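Local coordinates for protein putative TetR transcriptional regulator (Rhodococcus sp., PDB 2I10) that probably binds DNA as a dimeric transcriptional regulator of the TetR family, with a helix-turn-helix at the N-terminal end and a helical domain behind it, at residues D13-A16 and L17-M21; G42-P45 and P46-Y49; A86-D89 and F90-R94; E122-D125 and L126-A130; G154-C157 and T158-A161. One frame throughout, in Å; residues are numbered along the deposited sequence.

Contact 1 (D13-A16 and L17-M21); sequences DQVA and LQTAM
The first turn of helix 15-27, which opens the TetR-type DNA-binding domain, is held across residues 13-21 by Thr19 doubling back onto Val15. Thr19 OG1 gives a hydrogen bond to Val15 O at 2.7 Å, and Thr19 N reaches the same oxygen at 2.9 Å. The two donors come from opposite faces of the carbonyl plane, so this one oxygen is gripped twice. The hydroxyl gets there because OG1 lies beside its own backbone N (chi1 -54°), turned back toward the preceding turn. Ahead of the helix, Asp13 OD1 accepts from Ala16 N at 2.9 Å, met nearly end-on, which makes an Asx motif just before the N-cap residue Gln14. Leu17 lies beside the loop, its CD1 3.6 Å from Asp13 O, while Ala20 N continues the helical ladder to Ala16 O. A valine in place of Thr19 has no hydroxyl, and Val15 O would probably be left gripped by this residue from one face only, through the backbone N-H. Outward, Ala16 and Thr19 pack on helix 34-41 through Leu41 and Ala40, Gln18 and Ala20 lean on helix 55-66 at Tyr66 and Thr62, and selenomethionine Met21 also meets Leu114 of the second subunit.

Contact 2 (G42-P45 and P46-Y49); sequences GINP and PSLY
The flat amide of Asn44 meets Ser47 through its oxygen; the side chains of Asn44 and Pro46 cross at about a right angle, Pro46 CG coming 3.6 Å from Asn44 OD1. This is the N-cap of helix 45-52, the second helix of the predicted helix-turn-helix and, as in other TetR proteins, probably the one that reads DNA. Asn44 OD1 takes two donors: Ser47 N, 2.9 Å away and nearly in line with the amide C=O, and Ser47 OG, tilted from the amide plane. A chi1 of 67° folds the amide over the start of the helix, where OD1 serves the N-H of Ser47 in place of a preceding turn. Pro45 and Pro46, whose nitrogens carry no hydrogen to give, fill the first turn; their rings lie side by side and close, Pro45 CB being 3.3 Å from Pro46 CD. Behind the cap, Leu48 N bonds to Asn44 O and Tyr49 N to Pro45 O. Pro45 and Leu48 both rest on Thr38 of helix 34-41, and Leu48 also touches Leu41, which joins the two helices of the motif. Ile43, just ahead of the cap, points to the helix so that its CD1 comes 3.6 Å from Leu48 CA.

Contact 3 (A86-D89 and F90-R94); sequences AVLD and FLTGR
Val87 and Leu91 lie side by side on helix 83-98 and point the same way, with Val87 CG1 3.9 Å from Leu91 CD1. One residue further on, Leu88 and Thr92 cross at a slant, and the methyl Thr92 CG2 sits 4.0 Å from Leu88 CD1. The hydroxyl of Thr92 takes the position between its backbone N and carbonyl carbon (chi1 62°), which brings OG1 to 3.0 Å from Leu88 O. Thr92 N reaches that same oxygen from the other face of the carbonyl plane, its N-H directed almost straight at it. A leucine here has no hydroxyl, and Leu88 O would probably be left with the backbone N-H of this residue on one face, while the methyl contact with Leu88 CD1 would be disturbed. Phe90 swings off to a third side of the helix, where Arg94 CG lies 3.8 Å above one ring face, offset toward the rim. Gly93 N bonds to Asp89 O, and a CB there would stand tight against that oxygen.

The helix is wedged in the C-terminal domain: Leu88 and Leu91 face helix 181-192, Val87 and Phe90 reach helix 157-177, and Phe90 also packs on helix 71-78. Asp89 forms a salt bridge with Arg80. Apolar groups thus form the side-chain packing along this turn, while the hydroxyl of Thr92 is spent on the helix's own backbone and the carboxylate of Asp89 finds its charge partner outside it.

Contact 4 (E122-D125 and L126-A130); sequences EIVD and LLTAA
Val124 O takes two hydrogen bonds from Thr128, one from OG1 at 2.8 Å and one from N at 2.9 Å. The hydroxyl stands well above the carbonyl plane, about 40° out of it, whereas the backbone N-H approaches at a smaller tilt. With chi1 at -59°, Thr128 OG1 sits beside its own N and faces back toward the preceding turn. The side chain of Thr128 is about 7 Å from bound p-nitrophenol, whose pocket includes Arg131 and Glu132 of the same helix. The neighbouring rungs of helix 121-148 are backbone bonds: Leu127 N to Ile123 O, Ala129 N to Asp125 O, and Leu126 N to Glu122 O, the last less straight than the others.

Round these bonds the side chains pack at ordinary van der Waals distances. Thr128 and Val124 run side by side in the same direction, Val124 CG1 lying 4.1 Å from Thr128 OG1. Ile123 and Leu127 meet at an angle through Ile123 CG2 and Leu127 CD1, 4.2 Å apart. Both press on Met108 of helix 108-112, while Leu126 turns to Phe59 and Leu63 of helix 55-66, so this end of the long helix touches the DNA-binding part of the chain. At its start, Glu122 OE2 accepts a hydrogen bond from Glu30 N.

Chemically the turn is two-sided: the leucines and Ile123 bind it to neighbouring helices, while on the exposed side the Thr128 hydroxyl is spent on Val124 O.

Contact 5 (G154-C157 and T158-A161); sequences GTDC and TALA
Two kinds of interaction join Asp156 and its neighbours to the first turn of helix 157-177: a capping bond with the backbone rungs behind it, and apolar packing. Asp156 is the N-cap, and its OD1 accepts from Ala159 N at 3.1 Å along an almost straight N-H line (173°). That donor arrives from above the carboxylate plane, 66° out of it. The carboxylate reaches over the helix start because CG is anti to the backbone N (chi1 -173°), which also sets OD2 3.4 Å from Ala159 CB. Among the backbone bonds, Leu160 N reaches Asp156 O and Ala161 N reaches Cys157 O at 2.9 Å.

Among the side-chain branches, Thr155 CG2 meets Leu160 CD2 at a slant, 3.8 Å away. The hydroxyl of Thr155 is engaged by Pro152 O in the preceding loop. Cys157 and Leu160 pack on Phe142 of helix 121-148, while Ala159 and Leu160 touch Ala186 and Leu190 of the second subunit, so the helix start is also part of the dimer contact.

A negative group set at the N-terminal end of a helix would probably be favoured by the helix dipole, and here Asp156 supplies an acceptor for an N-H that has no earlier turn to bond to.

Overall arrangement
From the N terminus, contact 1 starts helix 15-27 and contact 2 caps helix 45-52, the two lying about 14 Å apart between centres within the DNA-binding part. Contact 3 follows in mid-helix 83-98, across the chain's centre from both. Contact 4 lies near the start of helix 121-148, its nearest atoms about 5 Å from those of contact 1; there the helix meets helix 55-66 and bridges the DNA-binding and C-terminal parts. Contact 5 caps helix 157-177, the next in the chain, and ties its start to the second subunit. All five are local and in series: none nests in or crosses another, and none closes a long loop.

Contact 1 (D13-A16 and L17-M21)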
loop_
_atom_site.group_PDB
_atom_site.type_symbol
_atom_site.label_atom_id
_atom_site.label_comp_id
_atom_site.label_asym_id
_atom_site.label_seq_id
_atom_site.Cartn_x
_atom_site.Cartn_y
_atom_site.Cartn_z
ATOM N N ASP B 13 -22.539 4.772 10.476
ATOM C CA ASP B 13 -22.244 4.838 9.001
ATOM C C ASP B 13 -20.771 4.646 8.594
ATOM O O ASP B 13 -20.162 3.632 8.963
ATOM C CB ASP B 13 -22.876 6.077 8.324
ATOM C CG ASP B 13 -22.605 7.388 9.084
ATOM O OD1 ASP B 13 -21.462 7.924 8.988
ATOM O OD2 ASP B 13 -23.554 7.900 9.746
ATOM N N GLN B 14 -20.226 5.619 7.848
ATOM C CA GLN B 14 -19.074 5.468 6.964
ATOM C C GLN B 14 -18.208 6.751 6.945
ATOM O O GLN B 14 -16.982 6.704 7.070
ATOM C CB GLN B 14 -19.596 5.111 5.568
ATOM C CG GLN B 14 -18.560 4.839 4.484
ATOM C CD GLN B 14 -18.518 5.955 3.453
ATOM O OE1 GLN B 14 -18.144 7.091 3.776
ATOM N NE2 GLN B 14 -18.911 5.642 2.197
ATOM N N VAL B 15 -18.841 7.911 6.845
ATOM C CA VAL B 15 -18.120 9.147 7.160
ATOM C C VAL B 15 -17.833 9.285 8.683
ATOM O O VAL B 15 -16.815 9.848 9.093
ATOM C CB VAL B 15 -18.785 10.416 6.511
ATOM C CG1 VAL B 15 -20.007 10.041 5.662
ATOM C CG2 VAL B 15 -19.054 11.509 7.521
ATOM N N ALA B 16 -18.741 8.753 9.496
ATOM C CA ALA B 16 -18.598 8.728 10.947
ATOM C C ALA B 16 -17.331 7.953 11.360
ATOM O O ALA B 16 -16.513 8.452 12.112
ATOM C CB ALA B 16 -19.847 8.135 11.579
ATOM N N LEU B 17 -17.143 6.758 10.804
ATOM C CA LEU B 17 -15.927 5.947 11.036
ATOM C C LEU B 17 -14.636 6.597 10.534
ATOM O O LEU B 17 -13.590 6.504 11.172
ATOM C CB LEU B 17 -16.090 4.576 10.416
ATOM C CG LEU B 17 -17.162 3.681 11.062
ATOM C CD1 LEU B 17 -17.088 2.333 10.342
ATOM C CD2 LEU B 17 -16.947 3.471 12.572
ATOM N N GLN B 18 -14.724 7.292 9.407
ATOM C CA GLN B 18 -13.589 8.030 8.916
ATOM C C GLN B 18 -13.231 9.154 9.829
ATOM O O GLN B 18 -12.061 9.403 10.053
ATOM C CB GLN B 18 -13.889 8.581 7.526
ATOM C CG GLN B 18 -12.778 9.332 6.869
ATOM C CD GLN B 18 -13.172 9.651 5.416
ATOM O OE1 GLN B 18 -12.379 10.141 4.655
ATOM N NE2 GLN B 18 -14.436 9.369 5.055
ATOM N N THR B 19 -14.243 9.858 10.335
ATOM C CA THR B 19 -14.016 10.926 11.293
ATOM C C THR B 19 -13.349 10.428 12.575
ATOM O O THR B 19 -12.386 11.028 13.070
ATOM C CB THR B 19 -15.350 11.664 11.608
ATOM O OG1 THR B 19 -15.892 12.082 10.369
ATOM C CG2 THR B 19 -15.092 12.875 12.443
ATOM N N ALA B 20 -13.881 9.324 13.101
ATOM C CA ALA B 20 -13.286 8.625 14.251
ATOM C C ALA B 20 -11.852 8.165 13.990
ATOM O O ALA B 20 -10.972 8.436 14.806
ATOM C CB ALA B 20 -14.165 7.493 14.645
HETATM N N MSE B 21 -11.595 7.522 12.844
HETATM C CA MSE B 21 -10.220 7.214 12.413
HETATM C C MSE B 21 -9.240 8.390 12.468
HETATM O O MSE B 21 -8.148 8.243 13.021
HETATM C CB MSE B 21 -10.189 6.601 11.000
HETATM C CG MSE B 21 -8.777 6.287 10.432
HETATM SE SE MSE B 21 -8.155 4.627 11.224
HETATM C CE MSE B 21 -7.398 5.135 13.007
#

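Contact 2 (G42-P45 and P46-Y49)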
loop_
_atom_site.group_PDB
_atom_site.type_symbol
_atom_site.label_atom_id
_atom_site.label_comp_id
_atom_site.label_asym_id
_atom_site.label_seq_id
_atom_site.Cartn_x
_atom_site.Cartn_y
_atom_site.Cartn_z
ATOM N N GLY B 42 -20.614 15.601 15.463
ATOM C CA GLY B 42 -21.796 16.495 15.474
ATOM C C GLY B 42 -23.067 15.892 16.040
ATOM O O GLY B 42 -24.166 16.377 15.778
ATOM N N ILE B 43 -22.917 14.842 16.844
ATOM C CA ILE B 43 -24.054 14.224 17.552
ATOM C C ILE B 43 -23.770 14.224 19.061
ATOM O O ILE B 43 -22.606 14.264 19.495
ATOM C CB ILE B 43 -24.367 12.791 17.013
ATOM C CG1 ILE B 43 -23.190 11.858 17.300
ATOM C CG2 ILE B 43 -24.695 12.837 15.448
ATOM C CD1 ILE B 43 -23.396 10.392 16.907
ATOM N N ASN B 44 -24.821 14.179 19.865
ATOM C CA ASN B 44 -24.644 14.198 21.310
ATOM C C ASN B 44 -24.172 12.839 21.896
ATOM O O ASN B 44 -24.143 11.818 21.188
ATOM C CB ASN B 44 -25.899 14.793 22.009
ATOM C CG ASN B 44 -27.161 13.918 21.876
ATOM O OD1 ASN B 44 -27.099 12.746 21.527
ATOM N ND2 ASN B 44 -28.316 14.498 22.205
ATOM N N PRO B 45 -23.716 12.838 23.165
ATOM C CA PRO B 45 -23.231 11.587 23.767
ATOM C C PRO B 45 -24.229 10.407 23.761
ATOM O O PRO B 45 -23.842 9.344 23.415
ATOM C CB PRO B 45 -22.826 12.018 25.172
ATOM C CG PRO B 45 -22.496 13.480 25.005
ATOM C CD PRO B 45 -23.581 13.980 24.093
ATOM N N PRO B 46 -25.508 10.596 24.153
ATOM C CA PRO B 46 -26.445 9.455 24.038
ATOM C C PRO B 46 -26.656 8.930 22.601
ATOM O O PRO B 46 -26.729 7.721 22.404
ATOM C CB PRO B 46 -27.770 10.010 24.575
ATOM C CG PRO B 46 -27.573 11.379 24.868
ATOM C CD PRO B 46 -26.140 11.766 24.796
ATOM N N SER B 47 -26.757 9.818 21.604
ATOM C CA SER B 47 -26.811 9.347 20.215
ATOM C C SER B 47 -25.529 8.624 19.747
ATOM O O SER B 47 -25.623 7.699 18.968
ATOM C CB SER B 47 -27.163 10.460 19.230
ATOM O OG SER B 47 -28.299 11.222 19.659
ATOM N N LEU B 48 -24.353 9.053 20.185
ATOM C CA LEU B 48 -23.121 8.349 19.856
ATOM C C LEU B 48 -23.163 6.923 20.421
ATOM O O LEU B 48 -22.768 5.959 19.754
ATOM C CB LEU B 48 -21.895 9.112 20.409
ATOM C CG LEU B 48 -20.555 8.376 20.324
ATOM C CD1 LEU B 48 -20.135 8.453 18.890
ATOM C CD2 LEU B 48 -19.457 9.003 21.226
ATOM N N TYR B 49 -23.624 6.807 21.669
ATOM C CA TYR B 49 -23.738 5.518 22.322
ATOM C C TYR B 49 -24.731 4.603 21.604
ATOM O O TYR B 49 -24.411 3.491 21.313
ATOM C CB TYR B 49 -24.126 5.695 23.814
ATOM C CG TYR B 49 -24.231 4.385 24.548
ATOM C CD1 TYR B 49 -23.079 3.697 24.936
ATOM C CD2 TYR B 49 -25.481 3.793 24.795
ATOM C CE1 TYR B 49 -23.168 2.469 25.599
ATOM C CE2 TYR B 49 -25.583 2.556 25.450
ATOM C CZ TYR B 49 -24.421 1.912 25.835
ATOM O OH TYR B 49 -24.483 0.705 26.454
#

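Contact 3 (A86-D89 and F90-R94)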
loop_
_atom_site.group_PDB
_atom_site.type_symbol
_atom_site.label_atom_id
_atom_site.label_comp_id
_atom_site.label_asym_id
_atom_site.label_seq_id
_atom_site.Cartn_x
_atom_site.Cartn_y
_atom_site.Cartn_z
ATOM N N ALA B 86 -6.224 -21.025 2.720
ATOM C CA ALA B 86 -6.116 -20.055 3.833
ATOM C C ALA B 86 -5.801 -18.641 3.325
ATOM O O ALA B 86 -6.527 -17.674 3.598
ATOM C CB ALA B 86 -5.047 -20.505 4.871
ATOM N N VAL B 87 -4.705 -18.546 2.589
ATOM C CA VAL B 87 -4.261 -17.299 1.960
ATOM C C VAL B 87 -5.279 -16.729 0.936
ATOM O O VAL B 87 -5.555 -15.512 0.953
ATOM C CB VAL B 87 -2.850 -17.467 1.431
ATOM C CG1 VAL B 87 -2.435 -16.301 0.481
ATOM C CG2 VAL B 87 -1.872 -17.615 2.656
ATOM N N LEU B 88 -5.833 -17.609 0.094
ATOM C CA LEU B 88 -6.871 -17.250 -0.857
ATOM C C LEU B 88 -8.092 -16.583 -0.187
ATOM O O LEU B 88 -8.534 -15.495 -0.617
ATOM C CB LEU B 88 -7.292 -18.464 -1.704
ATOM C CG LEU B 88 -8.541 -18.208 -2.560
ATOM C CD1 LEU B 88 -8.237 -17.378 -3.808
ATOM C CD2 LEU B 88 -9.175 -19.510 -2.993
ATOM N N ASP B 89 -8.637 -17.262 0.826
ATOM C CA ASP B 89 -9.717 -16.786 1.674
ATOM C C ASP B 89 -9.358 -15.425 2.252
ATOM O O ASP B 89 -10.111 -14.477 2.151
ATOM C CB ASP B 89 -9.795 -17.735 2.862
ATOM C CG ASP B 89 -11.158 -18.263 3.137
ATOM O OD1 ASP B 89 -11.661 -19.034 2.259
ATOM O OD2 ASP B 89 -11.688 -17.969 4.266
ATOM N N PHE B 90 -8.201 -15.341 2.893
ATOM C CA PHE B 90 -7.757 -14.087 3.458
ATOM C C PHE B 90 -7.684 -12.924 2.441
ATOM O O PHE B 90 -8.181 -11.800 2.692
ATOM C CB PHE B 90 -6.411 -14.234 4.120
ATOM C CG PHE B 90 -6.025 -13.025 4.870
ATOM C CD1 PHE B 90 -6.884 -12.525 5.864
ATOM C CD2 PHE B 90 -4.856 -12.344 4.579
ATOM C CE1 PHE B 90 -6.571 -11.359 6.552
ATOM C CE2 PHE B 90 -4.531 -11.196 5.274
ATOM C CZ PHE B 90 -5.379 -10.698 6.253
ATOM N N LEU B 91 -7.059 -13.190 1.308
ATOM C CA LEU B 91 -6.827 -12.115 0.316
ATOM C C LEU B 91 -8.104 -11.632 -0.324
ATOM O O LEU B 91 -8.316 -10.405 -0.435
ATOM C CB LEU B 91 -5.779 -12.510 -0.748
ATOM C CG LEU B 91 -4.346 -12.717 -0.307
ATOM C CD1 LEU B 91 -3.468 -13.093 -1.565
ATOM C CD2 LEU B 91 -3.755 -11.525 0.485
ATOM N N THR B 92 -8.976 -12.563 -0.743
ATOM C CA THR B 92 -10.282 -12.191 -1.294
ATOM C C THR B 92 -11.242 -11.515 -0.260
ATOM O O THR B 92 -12.033 -10.636 -0.611
ATOM C CB THR B 92 -11.033 -13.397 -1.925
ATOM O OG1 THR B 92 -11.301 -14.379 -0.916
ATOM C CG2 THR B 92 -10.263 -14.023 -3.068
ATOM N N GLY B 93 -11.180 -11.946 0.993
ATOM C CA GLY B 93 -11.910 -11.313 2.091
ATOM C C GLY B 93 -11.477 -9.860 2.313
ATOM O O GLY B 93 -12.313 -8.990 2.548
ATOM N N ARG B 94 -10.170 -9.608 2.213
ATOM C CA ARG B 94 -9.616 -8.273 2.369
ATOM C C ARG B 94 -10.109 -7.406 1.246
ATOM O O ARG B 94 -10.476 -6.257 1.466
ATOM C CB ARG B 94 -8.083 -8.259 2.403
ATOM C CG ARG B 94 -7.398 -8.709 3.708
ATOM C CD ARG B 94 -8.388 -8.880 4.838
ATOM N NE ARG B 94 -8.460 -7.726 5.698
ATOM C CZ ARG B 94 -9.443 -7.489 6.556
ATOM N NH1 ARG B 94 -10.478 -8.323 6.669
ATOM N NH2 ARG B 94 -9.387 -6.402 7.299
#

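Contact 4 (E122-D125 and L126-A130)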
loop_
_atom_site.group_PDB
_atom_site.type_symbol
_atom_site.label_atom_id
_atom_site.label_comp_id
_atom_site.label_asym_id
_atom_site.label_seq_id
_atom_site.Cartn_x
_atom_site.Cartn_y
_atom_site.Cartn_z
ATOM N N GLU B 122 0.960 5.536 20.007
ATOM C CA GLU B 122 0.092 4.425 20.411
ATOM C C GLU B 122 -0.349 3.632 19.186
ATOM O O GLU B 122 -0.432 2.402 19.222
ATOM C CB GLU B 122 -1.182 4.957 21.075
ATOM C CG GLU B 122 -1.120 5.275 22.573
ATOM C CD GLU B 122 -2.460 5.865 23.114
ATOM O OE1 GLU B 122 -2.411 6.906 23.813
ATOM O OE2 GLU B 122 -3.557 5.316 22.831
ATOM N N ILE B 123 -0.627 4.364 18.098
ATOM C CA ILE B 123 -1.111 3.773 16.873
ATOM C C ILE B 123 0.057 3.094 16.138
ATOM O O ILE B 123 -0.128 2.031 15.568
ATOM C CB ILE B 123 -1.789 4.818 15.954
ATOM C CG1 ILE B 123 -2.982 5.495 16.649
ATOM C CG2 ILE B 123 -2.203 4.170 14.589
ATOM C CD1 ILE B 123 -4.238 4.626 16.924
ATOM N N VAL B 124 1.256 3.703 16.211
ATOM C CA VAL B 124 2.496 3.102 15.680
ATOM C C VAL B 124 2.745 1.739 16.343
ATOM O O VAL B 124 3.023 0.745 15.663
ATOM C CB VAL B 124 3.744 4.045 15.930
ATOM C CG1 VAL B 124 5.053 3.312 15.644
ATOM C CG2 VAL B 124 3.638 5.310 15.096
ATOM N N ASP B 125 2.649 1.721 17.673
ATOM C CA ASP B 125 2.835 0.519 18.462
ATOM C C ASP B 125 1.797 -0.543 18.101
ATOM O O ASP B 125 2.122 -1.720 17.924
ATOM C CB ASP B 125 2.838 0.854 19.975
ATOM C CG ASP B 125 4.093 1.602 20.397
ATOM O OD1 ASP B 125 5.052 1.686 19.588
ATOM O OD2 ASP B 125 4.136 2.110 21.528
ATOM N N LEU B 126 0.564 -0.105 17.937
ATOM C CA LEU B 126 -0.526 -1.011 17.561
ATOM C C LEU B 126 -0.267 -1.680 16.174
ATOM O O LEU B 126 -0.397 -2.896 16.024
ATOM C CB LEU B 126 -1.861 -0.228 17.591
ATOM C CG LEU B 126 -3.177 -0.906 17.166
ATOM C CD1 LEU B 126 -4.306 0.075 17.300
ATOM C CD2 LEU B 126 -3.166 -1.337 15.753
ATOM N N LEU B 127 0.063 -0.867 15.168
ATOM C CA LEU B 127 0.391 -1.396 13.849
ATOM C C LEU B 127 1.627 -2.279 13.828
ATOM O O LEU B 127 1.631 -3.282 13.147
ATOM C CB LEU B 127 0.552 -0.252 12.813
ATOM C CG LEU B 127 -0.733 0.528 12.546
ATOM C CD1 LEU B 127 -0.502 1.744 11.614
ATOM C CD2 LEU B 127 -1.735 -0.441 11.967
ATOM N N THR B 128 2.675 -1.889 14.549
ATOM C CA THR B 128 3.879 -2.707 14.642
ATOM C C THR B 128 3.576 -4.099 15.209
ATOM O O THR B 128 4.028 -5.101 14.642
ATOM C CB THR B 128 4.955 -2.025 15.502
ATOM O OG1 THR B 128 5.273 -0.759 14.919
ATOM C CG2 THR B 128 6.203 -2.855 15.575
ATOM N N ALA B 129 2.809 -4.152 16.309
ATOM C CA ALA B 129 2.396 -5.423 16.883
ATOM C C ALA B 129 1.518 -6.226 15.920
ATOM O O ALA B 129 1.725 -7.394 15.726
ATOM C CB ALA B 129 1.620 -5.170 18.256
ATOM N N ALA B 130 0.517 -5.591 15.340
ATOM C CA ALA B 130 -0.426 -6.283 14.454
ATOM C C ALA B 130 0.235 -6.855 13.215
ATOM O O ALA B 130 -0.155 -7.941 12.732
ATOM C CB ALA B 130 -1.576 -5.304 14.001
#

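Contact 5 (G154-C157 and T158-A161)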
loop_
_atom_site.group_PDB
_atom_site.type_symbol
_atom_site.label_atom_id
_atom_site.label_comp_id
_atom_site.label_asym_id
_atom_site.label_seq_id
_atom_site.Cartn_x
_atom_site.Cartn_y
_atom_site.Cartn_z
ATOM N N GLY B 154 10.752 -27.716 1.762
ATOM C CA GLY B 154 11.786 -26.821 1.223
ATOM C C GLY B 154 11.200 -25.467 0.804
ATOM O O GLY B 154 11.920 -24.610 0.301
ATOM N N THR B 155 9.896 -25.279 0.969
ATOM C CA THR B 155 9.283 -23.957 0.692
ATOM C C THR B 155 10.003 -22.935 1.589
ATOM O O THR B 155 10.217 -23.181 2.794
ATOM C CB THR B 155 7.771 -23.970 0.958
ATOM O OG1 THR B 155 7.141 -24.853 0.026
ATOM C CG2 THR B 155 7.116 -22.545 0.825
ATOM N N ASP B 156 10.447 -21.824 0.999
ATOM C CA ASP B 156 10.936 -20.732 1.812
ATOM C C ASP B 156 9.754 -20.042 2.506
ATOM O O ASP B 156 9.093 -19.182 1.936
ATOM C CB ASP B 156 11.798 -19.757 1.020
ATOM C CG ASP B 156 12.449 -18.712 1.913
ATOM O OD1 ASP B 156 12.003 -18.542 3.074
ATOM O OD2 ASP B 156 13.390 -18.047 1.458
ATOM N N CYS B 157 9.483 -20.421 3.755
ATOM C CA CYS B 157 8.267 -19.902 4.450
ATOM C C CYS B 157 8.372 -18.425 4.816
ATOM O O CYS B 157 7.392 -17.704 4.837
ATOM C CB CYS B 157 8.001 -20.766 5.698
ATOM S SG CYS B 157 7.419 -22.375 5.181
ATOM N N THR B 158 9.588 -18.012 5.157
ATOM C CA THR B 158 9.896 -16.650 5.520
ATOM C C THR B 158 9.660 -15.692 4.359
ATOM O O THR B 158 8.986 -14.658 4.519
ATOM C CB THR B 158 11.331 -16.592 6.051
ATOM O OG1 THR B 158 11.324 -17.127 7.379
ATOM C CG2 THR B 158 11.800 -15.178 6.149
ATOM N N ALA B 159 10.233 -16.027 3.194
ATOM C CA ALA B 159 9.966 -15.322 1.969
ATOM C C ALA B 159 8.491 -15.311 1.580
ATOM O O ALA B 159 7.964 -14.275 1.128
ATOM C CB ALA B 159 10.814 -15.910 0.808
ATOM N N LEU B 160 7.842 -16.471 1.695
ATOM C CA LEU B 160 6.447 -16.594 1.286
ATOM C C LEU B 160 5.481 -15.790 2.195
ATOM O O LEU B 160 4.506 -15.228 1.701
ATOM C CB LEU B 160 6.035 -18.059 1.214
ATOM C CG LEU B 160 4.647 -18.358 0.620
ATOM C CD1 LEU B 160 4.532 -17.869 -0.832
ATOM C CD2 LEU B 160 4.457 -19.824 0.682
ATOM N N ALA B 161 5.752 -15.750 3.505
ATOM C CA ALA B 161 5.032 -14.849 4.446
ATOM C C ALA B 161 5.151 -13.374 4.076
ATOM O O ALA B 161 4.178 -12.648 4.090
ATOM C CB ALA B 161 5.535 -15.051 5.888
#